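Local coordinates for protein multi-copper Oxidase CueO (Ochrobactrum, PDB 6EVG) that oxidises phenolic and lignin-model substrates as a laccase-like multicopper oxidase, probably passing the electrons through copper to dioxygen, at residues K38-T43 against S79-M84; H93-P98 against V119-P124; V235-N240 against E280-L285; F337-A342 against M432-H437. All coordinates share one frame; numbering follows the deposited sequence.

Contact 1: residues K38-T43 against S79-M84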
# COMPACT_ATOMS: atom_id res chain seq x y z
N LYS A 38 -12.87 1.01 16.55
CA LYS A 38 -13.73 -0.06 16.08
C LYS A 38 -13.78 -0.14 14.55
O LYS A 38 -14.03 0.88 13.88
CB LYS A 38 -15.13 0.16 16.64
CG LYS A 38 -15.25 0.04 18.15
CD LYS A 38 -16.65 0.29 18.73
CE LYS A 38 -16.58 0.33 20.23
NZ LYS A 38 -17.94 0.51 20.77
N LEU A 39 -13.49 -1.34 14.02
CA LEU A 39 -13.40 -1.57 12.56
C LEU A 39 -14.23 -2.78 12.22
O LEU A 39 -13.89 -3.89 12.58
CB LEU A 39 -11.95 -1.83 12.17
CG LEU A 39 -10.96 -0.72 12.53
CD1 LEU A 39 -9.51 -1.22 12.33
CD2 LEU A 39 -11.20 0.53 11.67
N LYS A 40 -15.32 -2.62 11.48
CA LYS A 40 -16.23 -3.69 11.15
C LYS A 40 -16.15 -3.96 9.65
O LYS A 40 -16.52 -3.11 8.83
CB LYS A 40 -17.66 -3.36 11.57
CG LYS A 40 -18.63 -4.53 11.25
CD LYS A 40 -20.05 -4.20 11.60
CE LYS A 40 -21.02 -5.30 11.14
NZ LYS A 40 -22.37 -4.92 11.66
N VAL A 41 -15.69 -5.16 9.30
CA VAL A 41 -15.59 -5.58 7.90
C VAL A 41 -16.96 -6.10 7.47
O VAL A 41 -17.57 -6.92 8.18
CB VAL A 41 -14.48 -6.65 7.74
CG1 VAL A 41 -14.35 -7.00 6.29
CG2 VAL A 41 -13.16 -6.15 8.35
N GLN A 42 -17.44 -5.67 6.30
CA GLN A 42 -18.79 -5.95 5.91
C GLN A 42 -18.95 -5.89 4.40
O GLN A 42 -18.25 -5.15 3.73
CB GLN A 42 -19.75 -4.93 6.55
CG GLN A 42 -19.40 -3.49 6.18
CD GLN A 42 -20.07 -2.47 7.09
OE1 GLN A 42 -21.10 -1.91 6.71
NE2 GLN A 42 -19.50 -2.20 8.25
N THR A 43 -19.90 -6.67 3.89
CA THR A 43 -20.29 -6.56 2.48
C THR A 43 -21.31 -5.45 2.30
O THR A 43 -21.98 -5.02 3.24
CB THR A 43 -20.78 -7.88 1.89
OG1 THR A 43 -21.96 -8.24 2.60
CG2 THR A 43 -19.73 -8.98 1.94
N SER A 79 -10.10 -2.93 17.45
CA SER A 79 -11.21 -3.86 17.64
C SER A 79 -11.82 -4.18 16.30
O SER A 79 -12.61 -3.37 15.76
CB SER A 79 -12.24 -3.28 18.57
OG SER A 79 -13.30 -4.16 18.77
N VAL A 80 -11.51 -5.35 15.72
CA VAL A 80 -11.92 -5.74 14.39
C VAL A 80 -13.08 -6.72 14.50
O VAL A 80 -12.98 -7.76 15.14
CB VAL A 80 -10.78 -6.37 13.60
CG1 VAL A 80 -11.23 -6.70 12.17
CG2 VAL A 80 -9.54 -5.46 13.59
N GLU A 81 -14.20 -6.43 13.89
CA GLU A 81 -15.34 -7.34 13.83
C GLU A 81 -15.53 -7.82 12.40
O GLU A 81 -15.55 -7.00 11.47
CB GLU A 81 -16.59 -6.62 14.27
CG GLU A 81 -17.84 -7.41 14.20
CD GLU A 81 -19.09 -6.73 14.74
OE1 GLU A 81 -19.02 -5.67 15.38
OE2 GLU A 81 -20.18 -7.28 14.56
N ASN A 82 -15.66 -9.13 12.22
CA ASN A 82 -15.96 -9.70 10.92
C ASN A 82 -17.43 -9.86 10.75
O ASN A 82 -18.04 -10.79 11.27
CB ASN A 82 -15.24 -11.03 10.74
CG ASN A 82 -15.48 -11.62 9.37
OD1 ASN A 82 -16.12 -10.98 8.52
ND2 ASN A 82 -14.95 -12.81 9.10
N GLY A 83 -18.07 -8.91 10.06
CA GLY A 83 -19.45 -8.97 9.77
C GLY A 83 -19.83 -9.71 8.50
O GLY A 83 -20.97 -9.62 8.05
N MET A 84 -18.89 -10.45 7.91
CA MET A 84 -19.14 -11.24 6.70
C MET A 84 -19.41 -12.71 7.02
O MET A 84 -19.18 -13.18 8.13
CB MET A 84 -17.97 -11.11 5.74
CG MET A 84 -17.64 -9.67 5.42
SD MET A 84 -16.43 -9.46 4.06
CE MET A 84 -15.03 -10.35 4.71
O HOH W 1 -21.53 -8.22 5.70
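Leu39 N gives its hydrogen to Ser79 O over 2.8 Å, the first of four backbone bonds that tie strand 38-43 to strand 79-82 and the turn after it. Leu39 and Val41 each use both N and O: Glu81 N donates to Leu39 O, Val41 N to Glu81 O, and Gly83 N to Val41 O, this last bent to 137° at the hydrogen as the second strand runs out. A water then carries the pairing on between Thr43 N and Gly83 O. On the exposed face Lys40 and Glu81 run side by side, both extended, yet Lys40 NZ stops 4.3 Å from Glu81 OE2, short of a salt bridge. On the buried face Met84 folds back at its last torsion (chi3 -60°), which lays CE against Val41 CG1 at 3.8 Å while SD meets Thr43 CG2 at 4.0 Å. Cutting Met84 back to an alanine would probably open a gap beside Val41 and strip cover from the Thr43 methyl. Asn82 OD1 accepts from Met84 N in an Asx turn, and its ND2 is held by Glu86 O and Ile109 O. The parallel pair sits mid-sheet in the first cupredoxin-like beta-sandwich domain.

Contact 2: residues H93-P98 against V119-P124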
# COMPACT_ATOMS: atom_id res chain seq x y z
N HIS A 93 -0.33 -2.86 7.55
CA HIS A 93 0.70 -2.66 6.51
C HIS A 93 1.42 -1.33 6.75
O HIS A 93 0.93 -0.27 6.38
CB HIS A 93 0.00 -2.74 5.17
CG HIS A 93 0.90 -2.82 3.97
ND1 HIS A 93 0.52 -3.58 2.87
CD2 HIS A 93 2.06 -2.19 3.70
CE1 HIS A 93 1.45 -3.40 1.94
NE2 HIS A 93 2.39 -2.56 2.40
N GLY A 94 2.59 -1.44 7.40
CA GLY A 94 3.37 -0.31 7.82
C GLY A 94 3.43 -0.05 9.30
O GLY A 94 4.26 0.70 9.78
N LEU A 95 2.53 -0.69 10.06
CA LEU A 95 2.57 -0.56 11.51
C LEU A 95 3.64 -1.44 12.09
O LEU A 95 3.91 -2.53 11.56
CB LEU A 95 1.18 -0.93 12.10
CG LEU A 95 0.84 -0.36 13.45
CD1 LEU A 95 0.70 1.19 13.34
CD2 LEU A 95 -0.42 -0.97 14.00
N PHE A 96 4.31 -0.97 13.15
CA PHE A 96 5.37 -1.79 13.78
C PHE A 96 4.75 -2.54 14.97
O PHE A 96 4.47 -1.95 16.02
CB PHE A 96 6.52 -0.95 14.28
CG PHE A 96 7.46 -0.37 13.25
CD1 PHE A 96 7.12 -0.18 11.92
CD2 PHE A 96 8.70 0.07 13.66
CE1 PHE A 96 8.04 0.40 11.02
CE2 PHE A 96 9.59 0.65 12.76
CZ PHE A 96 9.25 0.80 11.46
N VAL A 97 4.57 -3.85 14.77
CA VAL A 97 4.04 -4.75 15.81
C VAL A 97 4.76 -6.08 15.73
O VAL A 97 5.16 -6.52 14.64
CB VAL A 97 2.51 -4.97 15.69
CG1 VAL A 97 1.74 -3.72 16.02
CG2 VAL A 97 2.10 -5.56 14.34
N PRO A 98 4.81 -6.79 16.85
CA PRO A 98 5.18 -8.21 16.77
C PRO A 98 4.11 -8.98 16.02
O PRO A 98 2.96 -8.56 15.96
CB PRO A 98 5.27 -8.67 18.23
CG PRO A 98 4.45 -7.71 18.96
CD PRO A 98 4.44 -6.39 18.20
N VAL A 119 -2.22 -2.65 20.75
CA VAL A 119 -0.93 -2.19 20.20
C VAL A 119 -0.43 -0.98 20.92
O VAL A 119 -1.15 -0.02 21.12
CB VAL A 119 -1.06 -1.89 18.68
CG1 VAL A 119 0.20 -1.29 18.14
CG2 VAL A 119 -1.55 -3.12 17.93
N LYS A 120 0.86 -0.98 21.21
CA LYS A 120 1.56 0.15 21.77
C LYS A 120 2.43 0.73 20.67
O LYS A 120 3.41 0.09 20.24
CB LYS A 120 2.37 -0.30 22.98
CG LYS A 120 2.99 0.87 23.72
CD LYS A 120 3.88 0.45 24.90
CE LYS A 120 3.14 -0.09 26.05
NZ LYS A 120 4.05 -0.40 27.18
N ILE A 121 2.09 1.89 20.18
CA ILE A 121 2.75 2.49 19.00
C ILE A 121 4.10 3.10 19.37
O ILE A 121 4.17 3.91 20.27
CB ILE A 121 1.83 3.56 18.40
CG1 ILE A 121 0.43 3.01 18.04
CG2 ILE A 121 2.50 4.21 17.21
CD1 ILE A 121 0.36 1.99 16.97
N GLN A 122 5.14 2.69 18.62
CA GLN A 122 6.46 3.34 18.79
C GLN A 122 7.20 3.14 17.47
O GLN A 122 7.78 2.10 17.20
CB GLN A 122 7.24 2.78 19.97
CG GLN A 122 8.53 3.55 20.20
CD GLN A 122 9.39 3.08 21.33
OE1 GLN A 122 8.91 2.65 22.39
NE2 GLN A 122 10.71 3.18 21.14
N GLN A 123 7.10 4.16 16.59
CA GLN A 123 7.67 4.06 15.25
C GLN A 123 7.75 5.45 14.64
O GLN A 123 7.04 6.36 15.07
CB GLN A 123 6.87 3.11 14.36
CG GLN A 123 5.49 3.64 14.02
CD GLN A 123 4.72 2.60 13.26
OE1 GLN A 123 4.04 1.74 13.84
NE2 GLN A 123 4.88 2.60 11.93
N PRO A 124 8.48 5.62 13.53
CA PRO A 124 8.48 6.91 12.85
C PRO A 124 7.14 7.28 12.30
O PRO A 124 6.39 6.45 11.80
CB PRO A 124 9.51 6.71 11.73
CG PRO A 124 10.47 5.64 12.23
CD PRO A 124 9.52 4.70 13.01
O HOH W 2 4.34 0.91 16.52
O HOH W 3 4.31 -2.14 18.80
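In the first cupredoxin-like domain, the loop that follows strand 91-93 is fastened to the end of strand 114-120 and the residues after it by one side-chain amide, that of Gln123. Its NE2 donates to Gly94 O at 2.9 Å, with Gly94 O close to the amide plane, while OE1 accepts from Phe96 N at 2.8 Å from above the plane of its C=O. A water donates to Gln123 OE1; the same water bonds Phe96 O and Gln122 N, and a second joins Phe96 O to Lys120 O. Gln123 CG sits between the backbone N and the carbonyl carbon (chi1 68°), which sends the extended chain toward the loop. Nearer the backbone, Gln123 CB rests over a face of the Phe96 ring, 3.8 Å from its centroid; Arg478 makes a cation-pi contact with that ring. Beside the amide, Leu95 CD1 meets Ile121 CD1 at 3.7 Å; Val97 and Val119 cross at about a right angle, CG1 to CG1 3.6 Å. Two hydrogen bonds, with the apolar contacts, hold the backbone at Gly94 and Phe96; the amide probably has little freedom to flip, since turning it would set NE2 against Phe96 N and OE1 against Gly94 O.

Contact 3: residues V235-N240 against E280-L285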
# COMPACT_ATOMS: atom_id res chain seq x y z
N VAL A 235 2.21 8.87 -12.05
CA VAL A 235 1.32 10.02 -11.97
C VAL A 235 2.03 11.34 -12.18
O VAL A 235 3.13 11.56 -11.68
CB VAL A 235 0.50 10.05 -10.66
CG1 VAL A 235 -0.29 8.78 -10.46
CG2 VAL A 235 1.32 10.34 -9.47
N ARG A 236 1.36 12.23 -12.89
CA ARG A 236 1.81 13.62 -13.04
C ARG A 236 0.60 14.51 -12.92
O ARG A 236 -0.54 14.06 -13.08
CB ARG A 236 2.53 13.88 -14.40
CG ARG A 236 1.61 13.76 -15.60
CD ARG A 236 2.21 14.44 -16.82
NE ARG A 236 1.40 14.27 -17.99
CZ ARG A 236 1.33 15.10 -19.00
NH1 ARG A 236 1.90 16.29 -18.96
NH2 ARG A 236 0.55 14.79 -20.03
N LEU A 237 0.87 15.82 -12.80
CA LEU A 237 -0.18 16.81 -13.04
C LEU A 237 -0.12 17.27 -14.50
O LEU A 237 0.91 17.18 -15.16
CB LEU A 237 -0.01 18.01 -12.09
CG LEU A 237 -0.41 17.68 -10.63
CD1 LEU A 237 -0.04 18.59 -9.52
CD2 LEU A 237 -1.84 17.26 -10.44
N SER A 238 -1.27 17.65 -15.02
CA SER A 238 -1.43 17.94 -16.45
C SER A 238 -0.57 19.14 -16.89
O SER A 238 -0.32 19.25 -18.11
CB SER A 238 -2.88 18.12 -16.80
OG SER A 238 -3.48 19.12 -16.06
N ASP A 239 -0.20 20.04 -15.99
CA ASP A 239 0.72 21.12 -16.31
C ASP A 239 2.12 20.85 -15.81
O ASP A 239 2.97 21.78 -15.78
CB ASP A 239 0.19 22.45 -15.80
CG ASP A 239 0.08 22.52 -14.33
OD1 ASP A 239 0.50 21.61 -13.56
OD2 ASP A 239 -0.51 23.57 -13.91
N ASN A 240 2.44 19.61 -15.46
CA ASN A 240 3.78 19.22 -15.10
C ASN A 240 4.35 19.88 -13.89
O ASN A 240 5.55 19.82 -13.67
CB ASN A 240 4.76 19.32 -16.29
CG ASN A 240 4.31 18.46 -17.45
OD1 ASN A 240 4.12 17.23 -17.31
ND2 ASN A 240 4.15 19.09 -18.60
N GLU A 280 -4.52 27.94 -10.67
CA GLU A 280 -4.98 27.23 -11.88
C GLU A 280 -5.42 25.77 -11.60
O GLU A 280 -4.66 25.03 -10.86
CB GLU A 280 -3.83 27.21 -12.90
CG GLU A 280 -3.34 28.59 -13.31
CD GLU A 280 -4.42 29.45 -14.03
OE1 GLU A 280 -5.40 28.87 -14.57
OE2 GLU A 280 -4.32 30.71 -14.06
N ALA A 281 -6.60 25.35 -12.18
CA ALA A 281 -7.06 23.96 -12.11
C ALA A 281 -6.11 23.05 -12.85
O ALA A 281 -5.46 23.48 -13.79
CB ALA A 281 -8.43 23.75 -12.68
N THR A 282 -6.02 21.79 -12.39
CA THR A 282 -5.08 20.87 -13.00
C THR A 282 -5.57 19.47 -12.77
O THR A 282 -6.22 19.19 -11.76
CB THR A 282 -3.65 21.05 -12.50
OG1 THR A 282 -2.74 20.20 -13.22
CG2 THR A 282 -3.50 20.84 -11.05
N ASP A 283 -5.25 18.59 -13.72
CA ASP A 283 -5.68 17.18 -13.63
C ASP A 283 -4.53 16.28 -13.20
O ASP A 283 -3.40 16.46 -13.63
CB ASP A 283 -6.22 16.71 -14.99
CG ASP A 283 -7.47 17.47 -15.40
OD1 ASP A 283 -8.30 17.78 -14.57
OD2 ASP A 283 -7.60 17.78 -16.60
N LEU A 284 -4.84 15.29 -12.38
CA LEU A 284 -3.90 14.19 -12.08
C LEU A 284 -4.10 13.12 -13.11
O LEU A 284 -5.23 12.68 -13.35
CB LEU A 284 -4.18 13.64 -10.67
CG LEU A 284 -3.16 12.66 -10.13
CD1 LEU A 284 -1.83 13.33 -9.78
CD2 LEU A 284 -3.71 11.95 -8.88
N LEU A 285 -2.99 12.74 -13.76
CA LEU A 285 -2.95 11.80 -14.86
C LEU A 285 -2.03 10.64 -14.53
O LEU A 285 -1.11 10.79 -13.72
CB LEU A 285 -2.38 12.45 -16.14
CG LEU A 285 -3.09 13.77 -16.55
CD1 LEU A 285 -2.38 14.33 -17.80
CD2 LEU A 285 -4.53 13.56 -16.88
O HOH W 4 -3.34 23.32 -15.50
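Strands 235-237 and 282-285 run antiparallel, their axes 169° apart in direction and 4.7 Å at closest approach. Arg236 and Leu285 form a hydrogen-bonded pair: Arg236 N donates to Leu285 O, and Leu285 N returns an almost straight bond to Arg236 O at 2.9 Å. Leu237 and Leu284 follow as a non-hydrogen-bonded pair. From Leu237 the chain turns away in a type I turn that ends at Asn240, and Ser238 takes over the pairing. Its N gives a bent bond, 134° at the hydrogen, to Asp283 O, and its side-chain OG stands in for a backbone carbonyl by accepting from Asp283 N at 3.0 Å. The hydroxyl reaches that N because chi1 of 57° tucks OG between the backbone N and the carbonyl carbon. On the buried face Leu237 CD2 packs against Leu284 CD1, which Val235 CB also touches. Across the sheet, Leu285 CD1 comes obliquely to the Arg236 guanidinium, 3.7 Å from NH2. That group is steered by its polar partners: NH1 donates to Asn240 OD1, which lies near the guanidinium plane, and NE forms a salt bridge with Asp295. Asp239 OD2 pairs with Arg241 and also takes a water that reaches Ala281 O. Asp283 has its own salt bridge, to Arg300. The serine hydroxyl thus lengthens the pairing past the last regular residue of its strand, and Asp239 and Asp283 are each matched by an arginine, which probably offsets their charge.

Contact 4: residues F337-A342 against M432-H437. With CU (copper (II) ion), chain B.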
# COMPACT_ATOMS: atom_id res chain seq x y z
N PHE A 337 11.47 -13.59 -8.48
CA PHE A 337 10.04 -13.64 -8.72
C PHE A 337 9.76 -14.55 -9.91
O PHE A 337 9.83 -14.15 -11.08
CB PHE A 337 9.50 -12.21 -8.99
CG PHE A 337 9.56 -11.29 -7.80
CD1 PHE A 337 10.69 -10.61 -7.45
CD2 PHE A 337 8.47 -11.12 -6.99
CE1 PHE A 337 10.67 -9.72 -6.37
CE2 PHE A 337 8.48 -10.27 -5.91
CZ PHE A 337 9.59 -9.59 -5.59
N ASP A 338 9.48 -15.81 -9.58
CA ASP A 338 9.37 -16.84 -10.58
C ASP A 338 7.92 -17.01 -11.00
O ASP A 338 7.10 -17.62 -10.29
CB ASP A 338 9.95 -18.15 -10.02
CG ASP A 338 10.16 -19.19 -11.09
OD1 ASP A 338 9.67 -19.07 -12.22
OD2 ASP A 338 10.88 -20.18 -10.76
N GLU A 339 7.60 -16.50 -12.20
CA GLU A 339 6.27 -16.56 -12.76
C GLU A 339 5.96 -17.96 -13.32
O GLU A 339 4.82 -18.21 -13.66
CB GLU A 339 6.11 -15.54 -13.88
CG GLU A 339 6.26 -14.12 -13.38
CD GLU A 339 6.39 -13.04 -14.49
OE1 GLU A 339 5.61 -13.13 -15.47
OE2 GLU A 339 7.28 -12.08 -14.34
N ARG A 340 6.95 -18.85 -13.44
CA ARG A 340 6.77 -20.21 -13.97
C ARG A 340 5.98 -20.19 -15.26
O ARG A 340 5.05 -20.95 -15.47
CB ARG A 340 6.12 -21.14 -12.92
CG ARG A 340 6.99 -21.27 -11.66
CD ARG A 340 6.39 -22.23 -10.63
NE ARG A 340 6.33 -23.61 -11.07
CZ ARG A 340 5.28 -24.22 -11.65
NH1 ARG A 340 4.11 -23.59 -11.94
NH2 ARG A 340 5.40 -25.51 -11.96
N MET A 341 6.36 -19.28 -16.17
CA MET A 341 5.57 -19.07 -17.35
C MET A 341 5.49 -20.29 -18.22
O MET A 341 4.43 -20.55 -18.74
CB MET A 341 6.08 -17.88 -18.15
CG MET A 341 5.11 -17.47 -19.24
SD MET A 341 5.48 -15.86 -19.98
CE MET A 341 5.16 -14.77 -18.60
N ALA A 342 6.58 -21.01 -18.42
CA ALA A 342 6.52 -22.18 -19.29
C ALA A 342 5.53 -23.19 -18.78
O ALA A 342 4.76 -23.79 -19.57
CB ALA A 342 7.92 -22.76 -19.46
N MET A 432 8.13 -9.42 -16.15
CA MET A 432 7.42 -8.16 -15.77
C MET A 432 7.96 -7.68 -14.44
O MET A 432 8.60 -8.45 -13.72
CB MET A 432 5.91 -8.36 -15.72
CG MET A 432 5.42 -9.29 -14.60
SD MET A 432 3.63 -9.48 -14.53
CE MET A 432 3.07 -8.01 -13.70
N PRO A 433 7.69 -6.42 -14.08
CA PRO A 433 8.07 -5.93 -12.76
C PRO A 433 7.14 -6.50 -11.67
O PRO A 433 6.01 -6.86 -11.99
CB PRO A 433 7.86 -4.43 -12.88
CG PRO A 433 7.34 -4.12 -14.20
CD PRO A 433 7.07 -5.37 -14.91
N HIS A 434 7.67 -6.56 -10.45
CA HIS A 434 6.86 -7.06 -9.31
C HIS A 434 7.07 -6.19 -8.12
O HIS A 434 8.21 -5.88 -7.76
CB HIS A 434 7.26 -8.51 -8.93
CG HIS A 434 7.03 -9.51 -10.02
ND1 HIS A 434 5.91 -10.33 -10.09
CD2 HIS A 434 7.80 -9.82 -11.11
CE1 HIS A 434 6.00 -11.07 -11.17
NE2 HIS A 434 7.11 -10.78 -11.82
N PRO A 435 5.98 -5.80 -7.41
CA PRO A 435 6.14 -5.06 -6.12
C PRO A 435 6.42 -6.03 -4.97
O PRO A 435 5.62 -6.82 -4.59
CB PRO A 435 4.80 -4.38 -6.01
CG PRO A 435 3.82 -5.29 -6.69
CD PRO A 435 4.60 -5.93 -7.84
N PHE A 436 7.59 -5.91 -4.39
CA PHE A 436 7.99 -6.66 -3.21
C PHE A 436 7.41 -6.02 -1.95
O PHE A 436 7.61 -4.83 -1.75
CB PHE A 436 9.51 -6.63 -3.11
CG PHE A 436 10.08 -7.25 -1.87
CD1 PHE A 436 10.21 -8.63 -1.78
CD2 PHE A 436 10.53 -6.50 -0.82
CE1 PHE A 436 10.78 -9.18 -0.64
CE2 PHE A 436 11.07 -7.04 0.30
CZ PHE A 436 11.18 -8.43 0.40
N HIS A 437 6.82 -6.83 -1.05
CA HIS A 437 6.44 -6.35 0.27
C HIS A 437 6.88 -7.35 1.31
O HIS A 437 6.71 -8.57 1.14
CB HIS A 437 4.90 -6.11 0.37
CG HIS A 437 4.39 -5.78 1.76
ND1 HIS A 437 4.96 -4.77 2.53
CD2 HIS A 437 3.36 -6.28 2.49
CE1 HIS A 437 4.30 -4.72 3.70
NE2 HIS A 437 3.32 -5.60 3.69
CU CU B . 4.24 -10.49 -9.02
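A carboxylate grips the far side of a copper ligand: Glu339 OE2 accepts from His434 NE2 at 2.8 Å, while ND1 of the same imidazole binds the copper(II) ion at 2.0 Å. The glutamate oxygen lies in the plane of the ring, 6° out of it, but the ring nitrogen meets OE2 from well above the carboxylate plane, the two flat groups being turned 62° apart. Met432 N adds a weak bond to the same OE2 at 3.3 Å, and Met432 CG lies 3.4 Å from it. Phe337 sets its CB over one face of the imidazole. The two rings are nearly parallel, 11° apart, but slid so far that each residue lays its CB over the other's ring: Phe337 CB is 3.8 Å from the His434 centroid, and His434 CB makes the reciprocal CH-pi contact. Phe337 CZ, at the ring's edge, reaches Phe436 CB at 3.9 Å. Replacing Glu339 by an alanine would probably leave His434 NE2 without its acceptor and the imidazole freer to tilt about its copper bond. Cys490 and His495 complete the copper's protein ligands, and this two-histidine, one-cysteine set is that of the type 1 copper site of laccases, with Glu339 and Phe337 forming its second shell.

From the N terminus the four contacts follow in series, with neither nesting nor crossing. Contact 1 closes a loop of 35 residues by joining strands 36-46 and 75-82; contact 2 then closes a shorter one, fastening the loop after strand 91-93 to strand 114-120, the neighbour of 75-82 in the same sheet. Contact 3 closes a loop of 39 residues in the middle cupredoxin-like domain, pairing strands 233-237 and 282-287 about 34 Å from contact 2 between centres. Contact 4 spans the longest interval, 89 residues, and brings the entry to helix 341-348 against strand 434-438. Contacts 2 and 4 touch, His93 stacking on His437, which joins the first and last domains.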